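Putative primary metabolism protein HVA1 (Cryptococcus neoformans, PDB 4P5N) may play a role in primary metabolism and carries a Tudor-type domain of the SH3 clan. Local coordinates at residues M3-K8 and H65-L70; G16-T21 and E29-D34. One frame throughout, in Å; residues are numbered along the deposited sequence.

Interaction 1: residues M3-K8 and H65-L70; sequences MSVQDK and HNPGTL. With SO4 (sulfate ion), chain E; SO4 (sulfate ion), chain H.
V5 points at P67, and D7 lies against L70. A methyl of V5, CG2, meets the ring of P67 at about a right angle. It gets there by standing opposite the backbone N of V5, with CG1 at chi1 73°. V5 was modelled in two conformers, so the very short spacing of this pair is doubtful. The CB of P67 also touches the backbone O of Q6. One classical hydrogen bond joins the two segments: K8 N gives its hydrogen to L70 O at 2.9 Å. L70 O also touches D7 CB at 3.2 Å. D7 CA adds a CH-O contact to P67 O. D7 CG sits between its backbone N and carbonyl carbon (chi1 76°). From there OD1 accepts from the backbone N of Q9 and Q11, and OD2 from that of D72. K8 CB lies 3.2 Å from G68 O, but the amine leads away. The side of segment 65-70 facing the sulfates is polar. H65 ND1 donates to N66 O at 2.8 Å, within the ring plane and on a carbonyl lone pair. This bond and the cadmium ion on NE2 together hold the ring's rotation. N66 ND2 donates to O3 of the chain E sulfate at 3.0 Å. It also donates to O3 of the chain H sulfate at 2.9 Å. T69 OG1 donates to the same O3 of the chain E sulfate at 2.7 Å. The chemistry implies a segment 65-70 held to 3-8 mainly through backbone atoms, while N66 and T69 contribute to an anion site completed by K52, N49 and K48 of the second subunit.

Interaction 2: residues G16-T21 and E29-D34; sequences GDTVYT and EGQVAD. With CD (cadmium ion), chain D.
T18 OG1 lies anti to its carbonyl carbon (chi1 -54°), and the Q31 chain bends at chi2 (70°). Together these turns bring the Q31 amide beside T18, with both side chains pointing the same way. T18 OG1 donates to Q31 OE1, tilted 32° out of the carbonyl plane. The modelled length of 2.5 Å is very short and should be read with caution. On the same face E29 is extended, and its CG packs on T18 CG2 at 3.8 Å. The end of E29 reaches Y20: OE1 lies 3.6 Å from CD2, at the ring edge and near the ring plane. OE1 also forms a salt bridge with K27. V19, on the other face, meets V32: CG1 of V19 lies 3.5 Å from CG2 of V32, the side chains crossing at about a right angle. V19 and V32 are both buried, V19 against F55 and V32 against V53 of strand 52-56. V19 and G30 form a hydrogen-bonded pair, with V19 N to G30 O at 2.9 Å. G30 N donates back to V19 O. T18 with Q31 and Y20 with E29 are the non-hydrogen-bonded pairs around it. Beyond T18, V32 N donates to D17 O and G16 N to V32 O, both at 2.8 Å. Next along, A33 and D34 both face L54 in a classic beta bulge. D34 binds a cadmium ion through both carboxylate oxygens, and E41 joins it there. The strand parts of these segments belong to the antiparallel hairpin of 18-23 and 26-36, with G16 and D17 leading into it, within the small SH3-like sheet of a Tudor-type domain.

Interaction 2 is nested in the chain loop closed by interaction 1, and their centres lie about 11 Å apart. L70 joins them: its CB touches Y20 O at 3.3 Å, and its CD1 meets V19 CG1 at 4.0 Å. Through L70, the segment 65-70 packs directly on strand 18-23. A cadmium ion also bridges the two contacts. H65 NE2 and T21 OG1, 3.4 Å apart, both bind it. The H65 ring, held by its bond to N66 O, thus meets the strand of interaction 2 at a metal. The cadmium at D34 and E41 is a separate site, and the sulfates sit by segment 65-70 of interaction 1.

Interaction 1: residues M3-K8 and H65-L70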
# COMPACT_ATOMS: atom_id res chain seq x y z
N MET A 3 -4.38 -7.09 -21.35
CA MET A 3 -4.24 -5.79 -22.09
C MET A 3 -3.85 -4.63 -21.16
O MET A 3 -3.58 -4.83 -19.98
CB MET A 3 -5.50 -5.48 -22.90
CG MET A 3 -6.80 -5.50 -22.10
SD MET A 3 -8.17 -6.21 -23.04
CE MET A 3 -8.41 -4.99 -24.33
N SER A 4 -3.84 -3.41 -21.71
CA SER A 4 -3.34 -2.25 -21.00
C SER A 4 -4.30 -1.73 -19.91
O SER A 4 -5.52 -1.92 -20.00
CB SER A 4 -3.09 -1.13 -22.00
OG SER A 4 -4.29 -0.83 -22.70
N VAL A 5 -3.73 -1.10 -18.87
CA VAL A 5 -4.51 -0.36 -17.87
C VAL A 5 -4.40 1.13 -18.20
O VAL A 5 -3.30 1.60 -18.53
CB VAL A 5 -3.97 -0.62 -16.45
CG1 VAL A 5 -2.65 0.09 -16.20
CG2 VAL A 5 -4.98 -0.15 -15.44
N GLN A 6 -5.50 1.86 -18.09
CA GLN A 6 -5.53 3.26 -18.50
C GLN A 6 -5.75 4.23 -17.33
O GLN A 6 -6.36 3.88 -16.30
CB GLN A 6 -6.57 3.49 -19.60
CG GLN A 6 -6.26 2.67 -20.86
CD GLN A 6 -7.27 2.80 -21.98
OE1 GLN A 6 -8.42 3.20 -21.76
NE2 GLN A 6 -6.85 2.45 -23.20
N ASP A 7 -5.21 5.43 -17.49
CA ASP A 7 -5.37 6.50 -16.49
C ASP A 7 -6.72 7.22 -16.64
O ASP A 7 -7.57 6.79 -17.44
CB ASP A 7 -4.18 7.47 -16.52
CG ASP A 7 -4.21 8.43 -17.69
OD1 ASP A 7 -5.07 8.31 -18.60
OD2 ASP A 7 -3.35 9.34 -17.70
N LYS A 8 -6.91 8.32 -15.91
CA LYS A 8 -8.23 9.00 -15.91
C LYS A 8 -8.50 9.73 -17.22
O LYS A 8 -9.61 10.21 -17.45
CB LYS A 8 -8.34 9.96 -14.73
CG LYS A 8 -7.50 11.22 -14.83
CD LYS A 8 -7.69 12.13 -13.62
CE LYS A 8 -9.13 12.63 -13.50
NZ LYS A 8 -9.27 13.65 -12.42
N HIS A 65 -2.09 2.58 -6.08
CA HIS A 65 -3.24 3.43 -6.40
C HIS A 65 -4.03 2.91 -7.59
O HIS A 65 -3.46 2.40 -8.55
CB HIS A 65 -2.74 4.85 -6.71
CG HIS A 65 -3.78 5.92 -6.57
ND1 HIS A 65 -4.77 6.15 -7.51
CD2 HIS A 65 -3.97 6.84 -5.60
CE1 HIS A 65 -5.52 7.16 -7.12
NE2 HIS A 65 -5.06 7.61 -5.97
N ASN A 66 -5.35 3.06 -7.54
CA ASN A 66 -6.16 2.70 -8.68
C ASN A 66 -5.77 3.52 -9.92
O ASN A 66 -5.47 4.70 -9.81
CB ASN A 66 -7.61 2.96 -8.36
CG ASN A 66 -8.11 2.07 -7.24
OD1 ASN A 66 -7.58 0.99 -7.02
ND2 ASN A 66 -9.17 2.51 -6.56
N PRO A 67 -5.80 2.91 -11.11
CA PRO A 67 -5.33 3.63 -12.31
C PRO A 67 -6.29 4.70 -12.78
O PRO A 67 -5.87 5.71 -13.34
CB PRO A 67 -5.22 2.51 -13.37
CG PRO A 67 -6.15 1.42 -12.87
CD PRO A 67 -6.04 1.48 -11.36
N GLY A 68 -7.59 4.46 -12.59
CA GLY A 68 -8.61 5.31 -13.21
C GLY A 68 -8.77 6.67 -12.58
O GLY A 68 -9.53 7.50 -13.09
N THR A 69 -8.07 6.92 -11.48
CA THR A 69 -8.14 8.21 -10.80
C THR A 69 -6.76 8.84 -10.70
O THR A 69 -6.54 9.79 -9.94
CB THR A 69 -8.71 8.05 -9.39
OG1 THR A 69 -8.02 6.98 -8.74
CG2 THR A 69 -10.19 7.73 -9.47
N LEU A 70 -5.81 8.32 -11.45
CA LEU A 70 -4.56 9.04 -11.52
C LEU A 70 -4.29 9.52 -12.93
O LEU A 70 -4.99 9.11 -13.86
CB LEU A 70 -3.41 8.27 -10.90
CG LEU A 70 -3.13 6.88 -11.42
CD1 LEU A 70 -2.69 6.89 -12.88
CD2 LEU A 70 -2.08 6.13 -10.61
S SO4 E . -9.37 6.19 -5.85
O1 SO4 E . -10.50 5.88 -4.93
O2 SO4 E . -9.49 7.63 -6.16
O3 SO4 E . -9.51 5.41 -7.13
O4 SO4 E . -8.10 6.00 -5.11
S SO4 H . -9.11 1.16 -3.09
O1 SO4 H . -9.54 1.61 -1.74
O2 SO4 H . -7.84 1.81 -3.50
O3 SO4 H . -10.18 1.40 -4.08
O4 SO4 H . -8.80 -0.29 -2.98

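Interaction 2: residues G16-T21 and E29-D34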
# COMPACT_ATOMS: atom_id res chain seq x y z
N GLY A 16 7.60 2.67 -15.66
CA GLY A 16 8.54 3.76 -15.86
C GLY A 16 7.91 5.12 -16.13
O GLY A 16 8.60 6.14 -16.12
N ASP A 17 6.59 5.16 -16.35
CA ASP A 17 5.91 6.44 -16.58
C ASP A 17 5.75 7.19 -15.27
O ASP A 17 5.60 6.58 -14.19
CB ASP A 17 4.49 6.26 -17.15
CG ASP A 17 4.48 5.79 -18.61
OD1 ASP A 17 5.54 5.63 -19.22
OD2 ASP A 17 3.35 5.59 -19.16
N THR A 18 5.76 8.52 -15.35
CA THR A 18 5.43 9.34 -14.20
C THR A 18 3.92 9.43 -14.07
O THR A 18 3.25 9.87 -15.00
CB THR A 18 5.97 10.77 -14.34
OG1 THR A 18 7.38 10.74 -14.60
CG2 THR A 18 5.73 11.55 -13.05
N VAL A 19 3.41 9.03 -12.90
CA VAL A 19 1.98 9.17 -12.58
C VAL A 19 1.78 10.18 -11.44
O VAL A 19 2.71 10.44 -10.67
CB VAL A 19 1.29 7.82 -12.26
CG1 VAL A 19 1.24 6.97 -13.52
CG2 VAL A 19 1.98 7.09 -11.10
N TYR A 20 0.56 10.69 -11.32
CA TYR A 20 0.24 11.78 -10.41
C TYR A 20 -1.17 11.60 -9.85
O TYR A 20 -2.10 11.31 -10.59
CB TYR A 20 0.30 13.11 -11.18
CG TYR A 20 -0.23 14.32 -10.45
CD1 TYR A 20 -1.61 14.64 -10.47
CD2 TYR A 20 0.63 15.16 -9.75
CE1 TYR A 20 -2.09 15.75 -9.81
CE2 TYR A 20 0.15 16.28 -9.08
CZ TYR A 20 -1.21 16.57 -9.11
OH TYR A 20 -1.69 17.68 -8.45
N THR A 21 -1.31 11.78 -8.55
CA THR A 21 -2.62 11.92 -7.95
C THR A 21 -2.58 13.00 -6.87
O THR A 21 -1.65 13.03 -6.07
CB THR A 21 -3.11 10.58 -7.37
OG1 THR A 21 -4.41 10.79 -6.82
CG2 THR A 21 -2.16 10.01 -6.31
N GLU A 29 3.40 11.73 -6.65
CA GLU A 29 3.91 11.73 -8.01
C GLU A 29 5.21 10.94 -8.08
O GLU A 29 6.10 11.16 -7.26
CB GLU A 29 4.17 13.17 -8.46
CG GLU A 29 4.76 13.29 -9.86
CD GLU A 29 4.93 14.73 -10.31
OE1 GLU A 29 4.17 15.61 -9.85
OE2 GLU A 29 5.84 15.00 -11.14
N GLY A 30 5.32 10.02 -9.04
CA GLY A 30 6.55 9.21 -9.17
C GLY A 30 6.42 8.20 -10.30
O GLY A 30 5.41 8.16 -11.01
N GLN A 31 7.44 7.37 -10.47
CA GLN A 31 7.47 6.50 -11.63
C GLN A 31 6.89 5.14 -11.31
O GLN A 31 7.15 4.57 -10.23
CB GLN A 31 8.89 6.39 -12.24
CG GLN A 31 9.23 7.51 -13.23
CD GLN A 31 9.41 8.83 -12.52
OE1 GLN A 31 8.58 9.73 -12.62
NE2 GLN A 31 10.48 8.93 -11.75
N VAL A 32 6.07 4.65 -12.23
CA VAL A 32 5.43 3.35 -12.10
C VAL A 32 6.49 2.23 -12.02
O VAL A 32 7.35 2.11 -12.91
CB VAL A 32 4.45 3.10 -13.27
CG1 VAL A 32 3.81 1.72 -13.12
CG2 VAL A 32 3.35 4.18 -13.29
N ALA A 33 6.40 1.42 -10.96
CA ALA A 33 7.25 0.23 -10.80
C ALA A 33 6.58 -1.04 -11.28
O ALA A 33 7.25 -1.97 -11.74
CB ALA A 33 7.69 0.07 -9.35
N ASP A 34 5.25 -1.08 -11.14
CA ASP A 34 4.51 -2.29 -11.47
C ASP A 34 3.03 -1.97 -11.62
O ASP A 34 2.52 -1.01 -11.04
CB ASP A 34 4.71 -3.32 -10.35
CG ASP A 34 4.54 -4.75 -10.83
OD1 ASP A 34 4.15 -4.98 -12.00
OD2 ASP A 34 4.79 -5.65 -10.00
CD CD D . 4.17 -7.53 -11.89